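Local structure of 3-oxoacyl-[acyl-carrier protein] synthase (Thermus thermophilus, 1UB7) at residues A[215-226]-A[249-260]. The protein probably catalyses the first condensation of fatty acid synthesis, joining acetyl-CoA with malonyl-ACP to give 3-oxobutanoyl-ACP. Sequence-based numbering, arbitrary orientation.
Sequences FKFAVRVMNTAT and NLRIIDAARERL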
# COMPACT_ATOMS: atom_id res chain seq x y z
N PHE A 215 9.67 -3.45 22.66
CA PHE A 215 11.07 -3.18 22.98
C PHE A 215 11.90 -4.44 22.73
O PHE A 215 12.95 -4.40 22.07
CB PHE A 215 11.20 -2.77 24.46
CG PHE A 215 12.59 -2.33 24.84
CD1 PHE A 215 13.65 -3.23 24.87
CD2 PHE A 215 12.85 -0.99 25.14
CE1 PHE A 215 14.94 -2.82 25.17
CE2 PHE A 215 14.14 -0.56 25.44
CZ PHE A 215 15.19 -1.48 25.46
N LYS A 216 11.41 -5.55 23.27
CA LYS A 216 12.06 -6.85 23.14
C LYS A 216 12.23 -7.19 21.64
O LYS A 216 13.27 -7.69 21.21
CB LYS A 216 11.18 -7.89 23.85
CG LYS A 216 11.92 -9.12 24.37
CD LYS A 216 10.97 -10.10 25.06
CE LYS A 216 10.24 -9.45 26.24
NZ LYS A 216 9.37 -10.42 26.98
N PHE A 217 11.18 -6.89 20.87
CA PHE A 217 11.14 -7.12 19.42
C PHE A 217 12.18 -6.29 18.66
O PHE A 217 13.08 -6.82 18.00
CB PHE A 217 9.73 -6.80 18.90
CG PHE A 217 9.62 -6.78 17.39
CD1 PHE A 217 9.82 -7.93 16.64
CD2 PHE A 217 9.32 -5.58 16.73
CE1 PHE A 217 9.73 -7.90 15.24
CE2 PHE A 217 9.23 -5.54 15.34
CZ PHE A 217 9.43 -6.70 14.60
N ALA A 218 12.05 -4.97 18.76
CA ALA A 218 12.95 -4.04 18.08
C ALA A 218 14.40 -4.46 18.24
O ALA A 218 15.12 -4.68 17.26
CB ALA A 218 12.76 -2.62 18.63
N VAL A 219 14.82 -4.58 19.50
CA VAL A 219 16.18 -4.95 19.85
C VAL A 219 16.70 -6.18 19.11
O VAL A 219 17.74 -6.12 18.45
CB VAL A 219 16.30 -5.17 21.38
CG1 VAL A 219 17.72 -5.55 21.74
CG2 VAL A 219 15.90 -3.88 22.11
N ARG A 220 15.97 -7.30 19.19
CA ARG A 220 16.39 -8.52 18.53
C ARG A 220 16.27 -8.46 17.02
O ARG A 220 17.16 -8.91 16.28
CB ARG A 220 15.59 -9.71 19.06
CG ARG A 220 16.00 -10.12 20.47
CD ARG A 220 15.06 -11.15 21.05
NE ARG A 220 15.43 -11.49 22.42
CZ ARG A 220 14.59 -12.01 23.31
NH1 ARG A 220 13.33 -12.25 22.97
NH2 ARG A 220 15.02 -12.29 24.54
N VAL A 221 15.16 -7.90 16.55
CA VAL A 221 14.95 -7.81 15.11
C VAL A 221 15.99 -6.86 14.50
O VAL A 221 16.75 -7.25 13.61
CB VAL A 221 13.49 -7.35 14.78
CG1 VAL A 221 13.46 -5.91 14.27
CG2 VAL A 221 12.88 -8.29 13.77
N MET A 222 16.04 -5.63 14.99
CA MET A 222 16.98 -4.64 14.47
C MET A 222 18.36 -5.25 14.29
O MET A 222 19.03 -5.02 13.28
CB MET A 222 17.08 -3.44 15.41
CG MET A 222 16.11 -2.32 15.09
SD MET A 222 16.25 -0.96 16.25
CE MET A 222 17.92 -0.33 15.87
N ASN A 223 18.79 -6.03 15.27
CA ASN A 223 20.10 -6.65 15.23
C ASN A 223 20.26 -7.75 14.18
O ASN A 223 21.22 -7.71 13.38
CB ASN A 223 20.46 -7.17 16.61
CG ASN A 223 21.95 -7.25 16.82
OD1 ASN A 223 22.60 -8.22 16.41
ND2 ASN A 223 22.51 -6.22 17.43
N THR A 224 19.35 -8.72 14.17
CA THR A 224 19.41 -9.83 13.20
C THR A 224 19.37 -9.30 11.77
O THR A 224 20.26 -9.59 10.95
CB THR A 224 18.21 -10.80 13.37
OG1 THR A 224 18.22 -11.35 14.70
CG2 THR A 224 18.29 -11.95 12.36
N ALA A 225 18.34 -8.51 11.50
CA ALA A 225 18.13 -7.91 10.18
C ALA A 225 19.37 -7.20 9.70
O ALA A 225 19.85 -7.44 8.58
CB ALA A 225 16.97 -6.92 10.25
N THR A 226 19.91 -6.34 10.55
CA THR A 226 21.09 -5.56 10.23
C THR A 226 22.23 -6.46 9.76
O THR A 226 22.82 -6.23 8.70
CB THR A 226 21.57 -4.75 11.43
OG1 THR A 226 20.49 -3.96 11.94
CG2 THR A 226 22.72 -3.84 11.02
N ASN A 249 13.09 5.00 19.69
CA ASN A 249 13.54 5.12 21.07
C ASN A 249 15.06 5.02 21.18
O ASN A 249 15.69 4.11 20.63
CB ASN A 249 12.87 4.02 21.91
CG ASN A 249 13.41 3.94 23.31
OD1 ASN A 249 14.50 3.40 23.54
ND2 ASN A 249 12.67 4.49 24.26
N LEU A 250 15.65 5.97 21.90
CA LEU A 250 17.10 6.02 22.07
C LEU A 250 17.64 4.77 22.77
O LEU A 250 18.69 4.25 22.39
CB LEU A 250 17.48 7.28 22.85
CG LEU A 250 18.97 7.63 22.98
CD1 LEU A 250 19.60 7.85 21.60
CD2 LEU A 250 19.10 8.89 23.81
N ARG A 251 16.94 4.28 23.79
CA ARG A 251 17.39 3.08 24.51
C ARG A 251 17.50 1.93 23.52
O ARG A 251 18.48 1.18 23.54
CB ARG A 251 16.40 2.71 25.62
CG ARG A 251 16.05 3.86 26.57
CD ARG A 251 17.30 4.53 27.12
NE ARG A 251 17.15 5.98 27.18
CZ ARG A 251 18.16 6.84 27.12
NH1 ARG A 251 19.40 6.39 27.01
NH2 ARG A 251 17.93 8.15 27.16
N ILE A 252 16.49 1.82 22.66
CA ILE A 252 16.42 0.77 21.65
C ILE A 252 17.57 0.89 20.65
O ILE A 252 18.21 -0.10 20.28
CB ILE A 252 15.06 0.81 20.90
CG1 ILE A 252 13.91 0.62 21.91
CG2 ILE A 252 15.02 -0.26 19.80
CD1 ILE A 252 12.53 0.49 21.30
N ILE A 253 17.84 2.12 20.21
CA ILE A 253 18.91 2.39 19.26
C ILE A 253 20.23 2.08 19.96
O ILE A 253 21.13 1.45 19.40
CB ILE A 253 18.91 3.88 18.83
CG1 ILE A 253 17.56 4.22 18.18
CG2 ILE A 253 20.09 4.17 17.89
CD1 ILE A 253 17.28 5.71 18.02
N ASP A 254 20.31 2.54 21.21
CA ASP A 254 21.47 2.35 22.06
C ASP A 254 21.73 0.86 22.19
O ASP A 254 22.78 0.34 21.78
CB ASP A 254 21.16 2.96 23.44
CG ASP A 254 22.38 3.13 24.30
OD1 ASP A 254 23.51 3.00 23.77
OD2 ASP A 254 22.19 3.41 25.51
N ALA A 255 20.73 0.18 22.76
CA ALA A 255 20.77 -1.26 22.98
C ALA A 255 21.16 -2.04 21.73
O ALA A 255 21.85 -3.05 21.82
CB ALA A 255 19.41 -1.71 23.48
N ALA A 256 20.72 -1.58 20.56
CA ALA A 256 21.02 -2.26 19.31
C ALA A 256 22.42 -1.97 18.79
O ALA A 256 23.02 -2.80 18.10
CB ALA A 256 19.97 -1.89 18.25
N ARG A 257 22.94 -0.79 19.11
CA ARG A 257 24.28 -0.40 18.67
C ARG A 257 25.29 -1.24 19.42
O ARG A 257 26.18 -1.85 18.83
CB ARG A 257 24.54 1.07 18.95
CG ARG A 257 25.97 1.49 18.66
CD ARG A 257 26.20 2.93 19.08
NE ARG A 257 25.76 3.17 20.45
CZ ARG A 257 26.26 2.53 21.51
NH1 ARG A 257 27.21 1.62 21.37
NH2 ARG A 257 25.80 2.82 22.72
N GLU A 258 25.15 -1.24 20.74
CA GLU A 258 26.03 -2.01 21.60
C GLU A 258 26.08 -3.43 21.06
O GLU A 258 27.16 -3.94 20.74
CB GLU A 258 25.49 -1.99 23.03
CG GLU A 258 25.32 -0.58 23.58
CD GLU A 258 24.68 -0.55 24.95
OE1 GLU A 258 23.56 -1.08 25.10
OE2 GLU A 258 25.30 0.01 25.88
N ARG A 259 24.92 -4.06 20.93
CA ARG A 259 24.86 -5.41 20.40
C ARG A 259 25.58 -5.57 19.05
O ARG A 259 25.65 -6.67 18.52
CB ARG A 259 23.40 -5.85 20.24
CG ARG A 259 22.80 -6.52 21.46
CD ARG A 259 21.57 -7.35 21.08
NE ARG A 259 21.10 -8.19 22.19
CZ ARG A 259 20.09 -9.04 22.10
NH1 ARG A 259 19.43 -9.19 20.96
NH2 ARG A 259 19.73 -9.76 23.16
N LEU A 260 26.11 -4.48 18.50
CA LEU A 260 26.81 -4.55 17.22
C LEU A 260 28.24 -4.03 17.28
O LEU A 260 28.94 -3.98 16.25
CB LEU A 260 26.03 -3.79 16.15
CG LEU A 260 24.74 -4.45 15.67
CD1 LEU A 260 24.04 -3.54 14.67
CD2 LEU A 260 25.07 -5.79 15.03
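Asn249 OD1 accepts from Ile252 N at 2.7 Å, in the plane of the amide carbonyl, and so N-caps helix 250-258, whose Ile252 carries the contact with Phe215 and its neighbours on helix 211-233. Segments 215-226 and 249-260 run in the same general direction, their helix axes crossing at -39°, in the C-terminal half of this thiolase-fold enzyme; the side chains of Met222 and Thr226 also pack against strands 242-245 and 300-307. Asparagine suits the cap because its amide can do two jobs: while OD1 takes the backbone N-H, ND2 donates to Arg35 O.

Ile252 is a knob in a hole formed by Phe215, Ala218, Val219 and Met222, and its branched chain fills that hole in two directions. CG1 lies over one face of the Phe215 ring, a CH-pi contact 4.1 Å from the centroid, while Arg251 CB meets the same ring at its edge. The CG2 branch of Ile252, trans to the backbone N, presses on Ala218 CB at 3.5 Å, tight for two carbons, and lies beside Met222 SD. The small methyl of Ala218 admits this close approach. Unbranched and flexible, Met222 bends at chi3 (67°) and brings CE to Ala256 CB, again at 3.5 Å. This buried side chain also lies near His246, a predicted active-site residue, and the capped end of the helix overlaps the predicted ACP-binding region.

Towards the other end the contact becomes more polar. Asn223 ND2 donates a weak hydrogen bond, 3.4 Å, fairly straight at 160°, to Arg259 O, and Leu260 packs against the same amide. Arginine suits this exposed border: the aliphatic part of Arg259 runs by Asn223, its guanidinium has Val219 CG1 over one face, offset toward the rim, and Arg220 CG meets Arg259 NH1 at the guanidinium edge, 3.6 Å away.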